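PDB 5TP4: amidase, hydantoinase/carbamoylase family, which probably hydrolyses the carbamoyl group of N-carbamoyl-L-amino acids or related substrates, as a zinc-dependent member of the peptidase M20 family. Local coordinates for residues 17-22 / 111-116; 75-80 / 117-122; 353-358 / 404-409. All coordinates share one frame; numbering follows the deposited sequence.

Contact 1: 17-22 / 111-116; sequences GARLWR and GLEVVR. With EDO (1,2-ethanediol), chain V.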
ATOM      1  N   GLY B  17      11.098 -39.740  24.384  1.00 11.88           N
ATOM      2  CA  GLY B  17      11.029 -38.720  23.352  1.00 13.19           C
ATOM      3  C   GLY B  17      10.503 -39.271  22.043  1.00 12.93           C
ATOM      4  O   GLY B  17       9.758 -38.593  21.336  1.00 11.78           O
ATOM      5  N   ALA B  18      10.857 -40.522  21.718  1.00 10.71           N
ATOM      6  CA  ALA B  18      10.339 -41.142  20.499  1.00 11.93           C
ATOM      7  C   ALA B  18       8.824 -41.326  20.566  1.00 12.42           C
ATOM      8  O   ALA B  18       8.123 -41.183  19.549  1.00 13.19           O
ATOM      9  CB  ALA B  18      11.038 -42.484  20.277  1.00 13.04           C
ATOM     10  N   ARG B  19       8.303 -41.681  21.747  1.00 10.35           N
ATOM     11  CA  ARG B  19       6.871 -41.866  21.907  1.00 14.12           C
ATOM     12  C   ARG B  19       6.140 -40.550  21.694  1.00 15.04           C
ATOM     13  O   ARG B  19       5.112 -40.503  21.013  1.00 11.05           O
ATOM     14  CB  ARG B  19       6.565 -42.450  23.298  1.00 11.00           C
ATOM     15  CG  ARG B  19       5.061 -42.760  23.538  1.00 12.80           C
ATOM     16  CD  ARG B  19       4.903 -43.538  24.841  1.00 12.63           C
ATOM     17  NE  ARG B  19       5.433 -42.776  25.986  1.00 12.77           N
ATOM     18  CZ  ARG B  19       5.710 -43.314  27.175  1.00 17.92           C
ATOM     19  NH1 ARG B  19       5.494 -44.619  27.373  1.00 15.89           N
ATOM     20  NH2 ARG B  19       6.192 -42.554  28.165  1.00 13.04           N
ATOM     21  N   LEU B  20       6.692 -39.460  22.222  1.00 11.53           N
ATOM     22  CA  LEU B  20       6.083 -38.145  22.020  1.00  9.96           C
ATOM     23  C   LEU B  20       6.142 -37.742  20.543  1.00 11.38           C
ATOM     24  O   LEU B  20       5.159 -37.223  19.996  1.00 11.90           O
ATOM     25  CB  LEU B  20       6.783 -37.112  22.917  1.00  7.98           C
ATOM     26  CG  LEU B  20       6.434 -35.626  22.715  1.00 10.01           C
ATOM     27  CD1 LEU B  20       4.937 -35.343  22.748  1.00 12.90           C
ATOM     28  CD2 LEU B  20       7.108 -34.771  23.760  1.00  8.18           C
ATOM     29  N   TRP B  21       7.272 -38.005  19.876  1.00 11.76           N
ATOM     30  CA  TRP B  21       7.398 -37.658  18.461  1.00  9.54           C
ATOM     31  C   TRP B  21       6.376 -38.415  17.623  1.00 12.51           C
ATOM     32  O   TRP B  21       5.758 -37.838  16.723  1.00 11.56           O
ATOM     33  CB  TRP B  21       8.832 -37.936  17.984  1.00 10.07           C
ATOM     34  CG  TRP B  21       9.103 -37.521  16.567  1.00 15.45           C
ATOM     35  CD1 TRP B  21       9.090 -38.316  15.454  1.00 15.19           C
ATOM     36  CD2 TRP B  21       9.446 -36.200  16.117  1.00 15.61           C
ATOM     37  NE1 TRP B  21       9.395 -37.567  14.342  1.00 15.75           N
ATOM     38  CE2 TRP B  21       9.606 -36.266  14.723  1.00 15.79           C
ATOM     39  CE3 TRP B  21       9.592 -34.960  16.763  1.00 15.54           C
ATOM     40  CZ2 TRP B  21       9.961 -35.150  13.958  1.00 19.73           C
ATOM     41  CZ3 TRP B  21       9.929 -33.847  15.999  1.00 13.91           C
ATOM     42  CH2 TRP B  21      10.109 -33.953  14.611  1.00 15.21           C
ATOM     43  N   ARG B  22       6.158 -39.695  17.937  1.00 12.81           N
ATOM     44  CA  ARG B  22       5.137 -40.479  17.245  1.00 11.25           C
ATOM     45  C   ARG B  22       3.738 -39.932  17.499  1.00 10.11           C
ATOM     46  O   ARG B  22       2.899 -39.916  16.590  1.00 13.32           O
ATOM     47  CB  ARG B  22       5.233 -41.944  17.679  1.00 17.11           C
ATOM     48  N   GLY B 111       1.975 -32.562  27.564  1.00  9.05           N
ATOM     49  CA  GLY B 111       1.278 -32.941  28.780  1.00 13.52           C
ATOM     50  C   GLY B 111       0.945 -34.420  28.813  1.00 10.13           C
ATOM     51  O   GLY B 111       1.116 -35.082  29.841  1.00  8.45           O
ATOM     52  N   LEU B 112       0.455 -34.959  27.696  1.00  8.59           N
ATOM     53  CA  LEU B 112       0.165 -36.390  27.667  1.00 11.07           C
ATOM     54  C   LEU B 112       1.429 -37.201  27.919  1.00  9.45           C
ATOM     55  O   LEU B 112       1.411 -38.194  28.652  1.00 10.02           O
ATOM     56  CB  LEU B 112      -0.468 -36.772  26.326  1.00  7.64           C
ATOM     57  CG  LEU B 112      -0.695 -38.273  26.084  1.00  9.01           C
ATOM     58  CD1 LEU B 112      -1.711 -38.876  27.069  1.00 12.12           C
ATOM     59  CD2 LEU B 112      -1.186 -38.464  24.633  1.00 10.84           C
ATOM     60  N   GLU B 113       2.551 -36.794  27.323  1.00  7.52           N
ATOM     61  CA  GLU B 113       3.757 -37.581  27.538  1.00 11.79           C
ATOM     62  C   GLU B 113       4.224 -37.466  28.987  1.00 12.92           C
ATOM     63  O   GLU B 113       4.739 -38.435  29.548  1.00 11.68           O
ATOM     64  CB  GLU B 113       4.854 -37.165  26.544  1.00 10.32           C
ATOM     65  CG  GLU B 113       6.253 -37.776  26.809  1.00 10.93           C
ATOM     66  CD  GLU B 113       6.245 -39.300  26.817  1.00 14.29           C
ATOM     67  OE1 GLU B 113       5.436 -39.896  26.068  1.00 15.29           O
ATOM     68  OE2 GLU B 113       7.062 -39.898  27.576  1.00 11.78           O
ATOM     69  N   VAL B 114       4.052 -36.293  29.608  1.00  7.05           N
ATOM     70  CA  VAL B 114       4.320 -36.174  31.038  1.00  9.06           C
ATOM     71  C   VAL B 114       3.564 -37.242  31.818  1.00  9.87           C
ATOM     72  O   VAL B 114       4.131 -37.950  32.657  1.00  9.58           O
ATOM     73  CB  VAL B 114       3.973 -34.758  31.531  1.00 11.89           C
ATOM     74  CG1 VAL B 114       3.928 -34.709  33.061  1.00 10.47           C
ATOM     75  CG2 VAL B 114       5.030 -33.785  31.007  1.00  8.48           C
ATOM     76  N   VAL B 115       2.277 -37.389  31.538  1.00 10.61           N
ATOM     77  CA  VAL B 115       1.483 -38.376  32.258  1.00 10.24           C
ATOM     78  C   VAL B 115       1.953 -39.793  31.935  1.00 10.84           C
ATOM     79  O   VAL B 115       2.087 -40.629  32.836  1.00 14.74           O
ATOM     80  CB  VAL B 115      -0.001 -38.180  31.949  1.00  9.78           C
ATOM     81  CG1 VAL B 115      -0.841 -39.393  32.472  1.00 10.62           C
ATOM     82  CG2 VAL B 115      -0.479 -36.866  32.613  1.00 10.57           C
ATOM     83  N   ARG B 116       2.227 -40.083  30.663  1.00  9.92           N
ATOM     84  CA  ARG B 116       2.664 -41.432  30.305  1.00 10.02           C
ATOM     85  C   ARG B 116       3.974 -41.772  30.994  1.00 10.31           C
ATOM     86  O   ARG B 116       4.183 -42.910  31.436  1.00 10.88           O
ATOM     87  CB  ARG B 116       2.834 -41.562  28.793  1.00 11.54           C
ATOM     88  CG  ARG B 116       1.517 -41.538  28.030  1.00 10.12           C
ATOM     89  CD  ARG B 116       1.782 -41.459  26.509  1.00 11.72           C
ATOM     90  NE  ARG B 116       0.581 -41.812  25.754  1.00 10.46           N
ATOM     91  CZ  ARG B 116       0.539 -41.847  24.425  1.00 15.56           C
ATOM     92  NH1 ARG B 116       1.620 -41.500  23.724  1.00 15.45           N
ATOM     93  NH2 ARG B 116      -0.575 -42.234  23.801  1.00 18.85           N
TER
HETATM   94  C1  EDO V 507       5.372 -33.824  13.685  1.00 33.31           C
HETATM   95  O1  EDO V 507       5.765 -33.786  12.306  1.00 37.11           O
HETATM   96  C2  EDO V 507       6.446 -34.529  14.513  1.00 35.91           C
HETATM   97  O2  EDO V 507       6.351 -35.946  14.331  1.00 32.87           O
HETATM   98  O   HOH W   1       3.085 -42.240  20.645  1.00 19.54           O
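Leu20 and Glu113 mark the closest backbone approach of two helical segments that run roughly antiparallel, with 142° between their directions. The CA atoms of Leu20 and Glu113 are 6.0 Å apart. Leu20 CB rests on Glu113 CG at 4.0 Å. Beside this apolar touch, Arg19 grips the Glu113 carboxylate side-on. Arg19 NE donates to the syn lone pair of Glu113 OE1 over 2.9 Å. Arg19 NH2 reaches Glu113 OE2, also over 2.9 Å, on the syn side but 21° out of the carboxylate plane. The guanidinium and carboxylate planes are not coplanar. A bend at chi3 (59°) turns the NE edge of Arg19 to the acid. The salt bridge joins the N-terminal helix 17-28 to helix 105-121 of the zinc-binding domain of the M20 fold, and Leu20 also touches Val401 and Thr405 of helix 398-416. Arg19 NH1 has a second acid, Asp120, and Glu113 OE2 is also bonded by Thr117 OG1 and Asp16 N. Arg116 CB lies over one face of the Arg19 guanidinium, 3.6 Å from Arg19 NH2. Leu112 CD2 lies over a face of the Arg116 guanidinium, which also makes a cation-pi contact with Trp57.

Contact 2: 75-80 / 117-122; sequences ARRDGA and TLNDAG. With EDO (1,2-ethanediol), chain U.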
ATOM      1  N   ALA B  75      -8.192 -33.322  30.814  1.00  7.18           N
ATOM      2  CA  ALA B  75      -7.877 -34.688  31.229  1.00  7.39           C
ATOM      3  C   ALA B  75      -7.279 -34.624  32.630  1.00  9.66           C
ATOM      4  O   ALA B  75      -6.396 -33.795  32.899  1.00 13.53           O
ATOM      5  CB  ALA B  75      -6.891 -35.350  30.262  1.00  7.22           C
ATOM      6  N   ARG B  76      -7.747 -35.496  33.520  1.00  8.34           N
ATOM      7  CA  ARG B  76      -7.425 -35.411  34.940  1.00 11.70           C
ATOM      8  C   ARG B  76      -6.646 -36.631  35.405  1.00 13.84           C
ATOM      9  O   ARG B  76      -7.037 -37.767  35.123  1.00 12.01           O
ATOM     10  CB  ARG B  76      -8.712 -35.292  35.749  1.00 11.62           C
ATOM     11  CG  ARG B  76      -8.556 -35.481  37.255  1.00 14.56           C
ATOM     12  CD  ARG B  76      -8.002 -34.265  37.951  1.00 19.63           C
ATOM     13  NE  ARG B  76      -8.122 -34.468  39.398  1.00 18.56           N
ATOM     14  CZ  ARG B  76      -8.355 -33.508  40.282  1.00 15.48           C
ATOM     15  NH1 ARG B  76      -8.476 -32.244  39.887  1.00 17.36           N
ATOM     16  NH2 ARG B  76      -8.443 -33.829  41.569  1.00 18.99           N
ATOM     17  N   ARG B  77      -5.552 -36.389  36.136  1.00  8.34           N
ATOM     18  CA  ARG B  77      -4.807 -37.427  36.844  1.00  8.75           C
ATOM     19  C   ARG B  77      -4.748 -37.040  38.317  1.00 10.88           C
ATOM     20  O   ARG B  77      -3.998 -36.135  38.685  1.00 12.79           O
ATOM     21  CB  ARG B  77      -3.389 -37.573  36.284  1.00  8.46           C
ATOM     22  CG  ARG B  77      -2.585 -38.723  36.890  1.00 10.74           C
ATOM     23  CD  ARG B  77      -1.223 -38.786  36.193  1.00 11.40           C
ATOM     24  NE  ARG B  77      -0.534 -40.071  36.343  1.00 13.91           N
ATOM     25  CZ  ARG B  77       0.331 -40.365  37.309  1.00 17.54           C
ATOM     26  NH1 ARG B  77       0.592 -39.488  38.279  1.00 13.84           N
ATOM     27  NH2 ARG B  77       0.938 -41.546  37.306  1.00 16.14           N
ATOM     28  N   ASP B  78      -5.516 -37.739  39.147  1.00  9.80           N
ATOM     29  CA  ASP B  78      -5.598 -37.406  40.565  1.00 10.33           C
ATOM     30  C   ASP B  78      -4.223 -37.514  41.211  1.00 10.50           C
ATOM     31  O   ASP B  78      -3.384 -38.322  40.806  1.00 13.79           O
ATOM     32  CB  ASP B  78      -6.521 -38.378  41.285  1.00 16.01           C
ATOM     33  CG  ASP B  78      -7.996 -38.153  40.994  1.00 14.33           C
ATOM     34  OD1 ASP B  78      -8.398 -37.059  40.534  1.00 14.10           O
ATOM     35  OD2 ASP B  78      -8.751 -39.089  41.301  1.00 17.72           O
ATOM     36  N   GLY B  79      -4.010 -36.722  42.259  1.00 13.15           N
ATOM     37  CA  GLY B  79      -2.868 -36.878  43.122  1.00 12.24           C
ATOM     38  C   GLY B  79      -3.304 -37.453  44.458  1.00 16.10           C
ATOM     39  O   GLY B  79      -4.465 -37.791  44.681  1.00 17.39           O
ATOM     40  N   ALA B  80      -2.332 -37.550  45.363  1.00 15.41           N
ATOM     41  CA  ALA B  80      -2.615 -38.096  46.684  1.00 14.94           C
ATOM     42  C   ALA B  80      -3.408 -37.131  47.550  1.00 18.74           C
ATOM     43  O   ALA B  80      -4.089 -37.568  48.482  1.00 20.24           O
ATOM     44  CB  ALA B  80      -1.303 -38.468  47.375  1.00 17.66           C
ATOM     45  N   THR B 117       4.853 -40.780  31.119  1.00 10.37           N
ATOM     46  CA  THR B 117       6.105 -40.975  31.846  1.00 10.40           C
ATOM     47  C   THR B 117       5.862 -41.201  33.341  1.00 10.33           C
ATOM     48  O   THR B 117       6.449 -42.118  33.935  1.00 12.29           O
ATOM     49  CB  THR B 117       7.033 -39.784  31.564  1.00 11.84           C
ATOM     50  OG1 THR B 117       7.590 -39.961  30.241  1.00 10.80           O
ATOM     51  CG2 THR B 117       8.159 -39.687  32.591  1.00 13.68           C
ATOM     52  N   LEU B 118       4.976 -40.422  33.958  1.00 10.60           N
ATOM     53  CA  LEU B 118       4.656 -40.664  35.364  1.00  9.60           C
ATOM     54  C   LEU B 118       4.057 -42.050  35.570  1.00 11.59           C
ATOM     55  O   LEU B 118       4.360 -42.715  36.563  1.00 15.24           O
ATOM     56  CB  LEU B 118       3.697 -39.591  35.881  1.00 11.28           C
ATOM     57  CG  LEU B 118       4.277 -38.175  35.871  1.00 14.80           C
ATOM     58  CD1 LEU B 118       3.270 -37.211  36.434  1.00 13.51           C
ATOM     59  CD2 LEU B 118       5.629 -38.083  36.657  1.00 15.10           C
ATOM     60  N   ASN B 119       3.210 -42.499  34.636  1.00 12.64           N
ATOM     61  CA  ASN B 119       2.654 -43.849  34.701  1.00 11.67           C
ATOM     62  C   ASN B 119       3.754 -44.896  34.622  1.00 11.05           C
ATOM     63  O   ASN B 119       3.774 -45.850  35.413  1.00 11.80           O
ATOM     64  CB  ASN B 119       1.640 -44.081  33.578  1.00 15.06           C
ATOM     65  CG  ASN B 119       0.361 -43.315  33.767  1.00 16.98           C
ATOM     66  OD1 ASN B 119       0.101 -42.749  34.838  1.00 14.92           O
ATOM     67  ND2 ASN B 119      -0.455 -43.271  32.708  1.00 12.82           N
ATOM     68  N   ASP B 120       4.684 -44.732  33.671  1.00 13.27           N
ATOM     69  CA  ASP B 120       5.779 -45.687  33.521  1.00 16.82           C
ATOM     70  C   ASP B 120       6.638 -45.752  34.778  1.00 18.85           C
ATOM     71  O   ASP B 120       7.125 -46.828  35.148  1.00 17.55           O
ATOM     72  CB  ASP B 120       6.660 -45.301  32.331  1.00 15.97           C
ATOM     73  CG  ASP B 120       5.960 -45.494  30.997  1.00 22.35           C
ATOM     74  OD1 ASP B 120       4.915 -46.156  30.967  1.00 20.55           O
ATOM     75  OD2 ASP B 120       6.475 -44.975  29.988  1.00 22.09           O
ATOM     76  N   ALA B 121       6.855 -44.609  35.432  1.00 13.75           N
ATOM     77  CA  ALA B 121       7.704 -44.546  36.615  1.00 15.47           C
ATOM     78  C   ALA B 121       6.980 -44.908  37.901  1.00 20.32           C
ATOM     79  O   ALA B 121       7.624 -44.971  38.957  1.00 19.28           O
ATOM     80  CB  ALA B 121       8.298 -43.140  36.757  1.00 14.39           C
ATOM     81  N   GLY B 122       5.670 -45.120  37.851  1.00 16.55           N
ATOM     82  CA  GLY B 122       4.920 -45.371  39.068  1.00 19.12           C
ATOM     83  C   GLY B 122       4.827 -44.203  40.020  1.00 17.28           C
ATOM     84  O   GLY B 122       4.754 -44.413  41.238  1.00 18.89           O
TER
HETATM   85  C1  EDO U 506      -6.491 -41.360  37.802  1.00 30.80           C
HETATM   86  O1  EDO U 506      -5.276 -40.931  37.168  1.00 27.67           O
HETATM   87  C2  EDO U 506      -7.649 -40.590  37.193  1.00 26.72           C
HETATM   88  O2  EDO U 506      -7.684 -39.323  37.849  1.00 23.03           O
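Arg77 reaches Asn119 with a nearly straight side chain. Its CG stands opposite the backbone N (chi1 -175°), and the chain stays extended to NE. Only the last torsion breaks the line: chi4 of -92° swings the guanidinium across the chain, with its NE and NH2 edge toward the helix. On the other side, Asn119 has CG anti to its carbonyl carbon, which carries OD1 to that edge.

Both nitrogens bond the same oxygen. Arg77 NH2 donates to Asn119 OD1 over 2.9 Å and lies in the carbonyl plane. Arg77 NE donates to Asn119 OD1 over 3.1 Å, but is tilted 27° from that plane. The oxygen itself lies close to the guanidinium plane. Leu118 CB sits over one face of the same group, 3.7 Å from Arg77 CZ, and Leu118 CD1 is 4.0 Å from Arg77 NH1.

The contact joins the end of strand 73-77, in the main sheet, to the last turn of helix 105-121. That helix closes with a Schellman motif, with Gly122 at positive phi. Arg77 NH2 also bonds Ile123 O just beyond it. Where the strand ends, Arg76 NE forms a salt bridge with Asp78 OD1 at 2.8 Å. An ethanediol, probably from the crystallisation liquor, links Arg76 O and Asp78 N.

Asn119 ND2 donates to Ala61 O, so the amide has donors on its oxygen and an acceptor on its nitrogen. This fixes which way round it sits. Asn119 OD1 and Ile123 O are neutral acceptors, so this grip on Arg77 is not a salt bridge. The positive charge of Arg77 lies at the C-terminal end of a helix, where the helix dipole would probably favour it.

Contact 3: 353-358 / 404-409; sequences FGYTNE and GTNVLL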
ATOM      1  N   PHE B 353      19.456 -30.309  33.994  1.00 11.94           N
ATOM      2  CA  PHE B 353      19.785 -31.134  32.839  1.00 13.52           C
ATOM      3  C   PHE B 353      20.993 -30.615  32.067  1.00 11.77           C
ATOM      4  O   PHE B 353      21.522 -31.324  31.182  1.00 12.33           O
ATOM      5  CB  PHE B 353      18.579 -31.188  31.897  1.00 12.67           C
ATOM      6  CG  PHE B 353      17.573 -32.227  32.251  1.00 13.36           C
ATOM      7  CD1 PHE B 353      17.776 -33.540  31.887  1.00 16.65           C
ATOM      8  CD2 PHE B 353      16.417 -31.889  32.935  1.00 14.65           C
ATOM      9  CE1 PHE B 353      16.838 -34.506  32.199  1.00 14.44           C
ATOM     10  CE2 PHE B 353      15.467 -32.850  33.259  1.00 17.97           C
ATOM     11  CZ  PHE B 353      15.678 -34.172  32.893  1.00 17.98           C
ATOM     12  N   GLY B 354      21.470 -29.411  32.377  1.00 12.00           N
ATOM     13  CA  GLY B 354      22.569 -28.882  31.596  1.00 12.88           C
ATOM     14  C   GLY B 354      22.158 -28.418  30.213  1.00 12.69           C
ATOM     15  O   GLY B 354      23.020 -28.248  29.353  1.00 12.95           O
ATOM     16  N   TYR B 355      20.860 -28.203  29.980  1.00 10.90           N
ATOM     17  CA  TYR B 355      20.417 -27.712  28.678  1.00 10.56           C
ATOM     18  C   TYR B 355      20.740 -26.234  28.525  1.00 15.09           C
ATOM     19  O   TYR B 355      20.663 -25.472  29.494  1.00 13.30           O
ATOM     20  CB  TYR B 355      18.922 -27.912  28.514  1.00  9.39           C
ATOM     21  CG  TYR B 355      18.442 -29.331  28.559  1.00  9.90           C
ATOM     22  CD1 TYR B 355      19.250 -30.401  28.144  1.00 10.03           C
ATOM     23  CD2 TYR B 355      17.146 -29.604  28.991  1.00 10.68           C
ATOM     24  CE1 TYR B 355      18.749 -31.707  28.170  1.00 15.18           C
ATOM     25  CE2 TYR B 355      16.645 -30.903  29.024  1.00 11.54           C
ATOM     26  CZ  TYR B 355      17.452 -31.944  28.626  1.00 14.06           C
ATOM     27  OH  TYR B 355      16.944 -33.227  28.663  1.00 12.55           O
ATOM     28  N   THR B 356      21.158 -25.830  27.315  1.00 12.00           N
ATOM     29  CA  THR B 356      21.344 -24.402  27.080  1.00 11.76           C
ATOM     30  C   THR B 356      20.003 -23.700  27.234  1.00 12.59           C
ATOM     31  O   THR B 356      18.951 -24.253  26.915  1.00 11.89           O
ATOM     32  CB  THR B 356      21.956 -24.152  25.691  1.00 13.75           C
ATOM     33  OG1 THR B 356      21.104 -24.695  24.678  1.00 14.05           O
ATOM     34  CG2 THR B 356      23.266 -24.861  25.609  1.00 14.68           C
ATOM     35  N   ASN B 357      20.040 -22.496  27.792  1.00 11.38           N
ATOM     36  CA  ASN B 357      18.800 -21.843  28.185  1.00 10.98           C
ATOM     37  C   ASN B 357      18.989 -20.335  28.160  1.00 14.29           C
ATOM     38  O   ASN B 357      20.083 -19.824  28.414  1.00 14.87           O
ATOM     39  CB  ASN B 357      18.339 -22.316  29.585  1.00  9.29           C
ATOM     40  CG  ASN B 357      19.329 -21.959  30.682  1.00 19.10           C
ATOM     41  OD1 ASN B 357      19.235 -20.889  31.275  1.00 15.75           O
ATOM     42  ND2 ASN B 357      20.299 -22.846  30.948  1.00 13.91           N
ATOM     43  N   GLU B 358      17.899 -19.616  27.888  1.00 12.65           N
ATOM     44  CA  GLU B 358      17.943 -18.166  28.033  1.00 16.17           C
ATOM     45  C   GLU B 358      16.550 -17.644  28.339  1.00 10.70           C
ATOM     46  O   GLU B 358      15.538 -18.229  27.935  1.00 11.90           O
ATOM     47  CB  GLU B 358      18.509 -17.463  26.792  1.00 20.36           C
ATOM     48  CG  GLU B 358      17.653 -17.499  25.535  1.00 17.60           C
ATOM     49  CD  GLU B 358      18.408 -16.943  24.305  1.00 23.07           C
ATOM     50  OE1 GLU B 358      18.412 -15.705  24.111  1.00 25.41           O
ATOM     51  OE2 GLU B 358      19.014 -17.737  23.551  1.00 26.44           O
ATOM     52  N   GLY B 404      12.613 -30.014  25.733  1.00 10.56           N
ATOM     53  CA  GLY B 404      11.615 -29.112  26.282  1.00 11.00           C
ATOM     54  C   GLY B 404      10.618 -29.831  27.179  1.00 11.04           C
ATOM     55  O   GLY B 404      10.183 -29.289  28.204  1.00 10.65           O
ATOM     56  N   THR B 405      10.234 -31.060  26.801  1.00  9.62           N
ATOM     57  CA  THR B 405       9.289 -31.820  27.612  1.00  8.27           C
ATOM     58  C   THR B 405       9.938 -32.356  28.889  1.00 11.78           C
ATOM     59  O   THR B 405       9.265 -32.451  29.925  1.00 10.92           O
ATOM     60  CB  THR B 405       8.675 -32.937  26.787  1.00  9.83           C
ATOM     61  OG1 THR B 405       8.235 -32.386  25.544  1.00 12.84           O
ATOM     62  CG2 THR B 405       7.448 -33.559  27.474  1.00  8.56           C
ATOM     63  N   ASN B 406      11.225 -32.704  28.849  1.00 10.11           N
ATOM     64  CA  ASN B 406      11.943 -33.016  30.088  1.00  7.74           C
ATOM     65  C   ASN B 406      11.894 -31.847  31.061  1.00 11.79           C
ATOM     66  O   ASN B 406      11.730 -32.043  32.274  1.00 12.44           O
ATOM     67  CB  ASN B 406      13.389 -33.392  29.799  1.00  8.13           C
ATOM     68  CG  ASN B 406      13.511 -34.772  29.187  1.00  9.33           C
ATOM     69  OD1 ASN B 406      12.610 -35.612  29.327  1.00 12.79           O
ATOM     70  ND2 ASN B 406      14.647 -35.031  28.537  1.00 12.72           N
ATOM     71  N   VAL B 407      12.045 -30.619  30.548  1.00 10.60           N
ATOM     72  CA  VAL B 407      11.972 -29.446  31.418  1.00  9.08           C
ATOM     73  C   VAL B 407      10.554 -29.267  31.939  1.00  8.46           C
ATOM     74  O   VAL B 407      10.341 -29.022  33.137  1.00  8.35           O
ATOM     75  CB  VAL B 407      12.460 -28.192  30.669  1.00  8.38           C
ATOM     76  CG1 VAL B 407      12.088 -26.922  31.457  1.00  8.66           C
ATOM     77  CG2 VAL B 407      13.987 -28.268  30.475  1.00  8.20           C
ATOM     78  N   LEU B 408       9.559 -29.393  31.055  1.00  9.15           N
ATOM     79  CA  LEU B 408       8.165 -29.285  31.482  1.00  5.81           C
ATOM     80  C   LEU B 408       7.856 -30.298  32.567  1.00 11.73           C
ATOM     81  O   LEU B 408       7.253 -29.975  33.596  1.00 10.44           O
ATOM     82  CB  LEU B 408       7.237 -29.500  30.289  1.00  7.54           C
ATOM     83  CG  LEU B 408       5.719 -29.460  30.599  1.00  8.82           C
ATOM     84  CD1 LEU B 408       5.347 -28.009  31.021  1.00 10.04           C
ATOM     85  CD2 LEU B 408       4.921 -29.910  29.387  1.00  8.27           C
ATOM     86  N   LEU B 409       8.280 -31.541  32.349  1.00 10.15           N
ATOM     87  CA  LEU B 409       8.002 -32.607  33.303  1.00 10.21           C
ATOM     88  C   LEU B 409       8.549 -32.267  34.671  1.00  9.72           C
ATOM     89  O   LEU B 409       7.887 -32.488  35.692  1.00 11.15           O
ATOM     90  CB  LEU B 409       8.645 -33.907  32.802  1.00 12.55           C
ATOM     91  CG  LEU B 409       8.799 -35.058  33.791  1.00 13.95           C
ATOM     92  CD1 LEU B 409       7.417 -35.663  34.146  1.00  8.74           C
ATOM     93  CD2 LEU B 409       9.705 -36.133  33.156  1.00 13.24           C
TER
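Asn406 meets Phe353 and Tyr355 with different atoms. Its CB lies over one face of the Phe353 ring, toward the rim, in a CH-pi contact 4.3 Å from the ring centroid. The nearest ring atom is Phe353 CZ, at 3.9 Å from Asn406 CB. The same CB is 3.7 Å from Tyr355 OH and lies near the plane of the tyrosine ring. Next comes Asn406 CG, set anti to the carbonyl carbon by a chi1 of -74°, which places the amide next to the phenol oxygen. At the tip the two branches part. Asn406 ND2 donates to Tyr355 OH over 2.9 Å in a fairly straight bond (164°). The amide and the tyrosine ring are nearly coplanar, 15° apart. Asn406 OD1 takes the backbone N of Ile15, so both ends of this buried amide are used.

Val407 adds an apolar touch at the ring edge, with Val407 CG2 3.7 Å from Tyr355 CD2. Phe353 CB covers a face of the Tyr355 ring. The two residues flank Gly354, which follows helix 340-353 with positive phi in a Schellman motif. Further on, Asn357 ND2 bonds Tyr355 O at 3.0 Å as strand 357-362 begins.

The link between helix 340-353 and strand 357-362 thus lies against helix 398-416, beside the mixed sheet of the M20-type fold, as structural packing away from the zinc site. Val407 also packs on Val346 and Ala349 of helix 340-353 and on Ile212 of strand 212-229, which runs parallel to strand 357-362. Leu409 turns to Val114 and Thr117 of helix 105-121.

In the fold
Contacts 1 and 2 share helix 105-121, and their centres are about 13 Å apart. Their segments alternate along the chain. The Arg19-Asp120 salt bridge runs from one to the other. Contact 3 comes later in sequence, about 15 Å from contact 1 and 21 Å from contact 2, centre to centre. Its helix 398-416 packs against helix 105-121: Leu409 touches both Val114 and Leu118. Contacts 2 and 3 reach the same mixed sheet. All three lie on the same side of the chain's centre, away from zinc ligands such as His92 and His198. Together they join helices 17-28, 105-121 and 398-416 to each other and to the ends of strands 73-77 and 357-362.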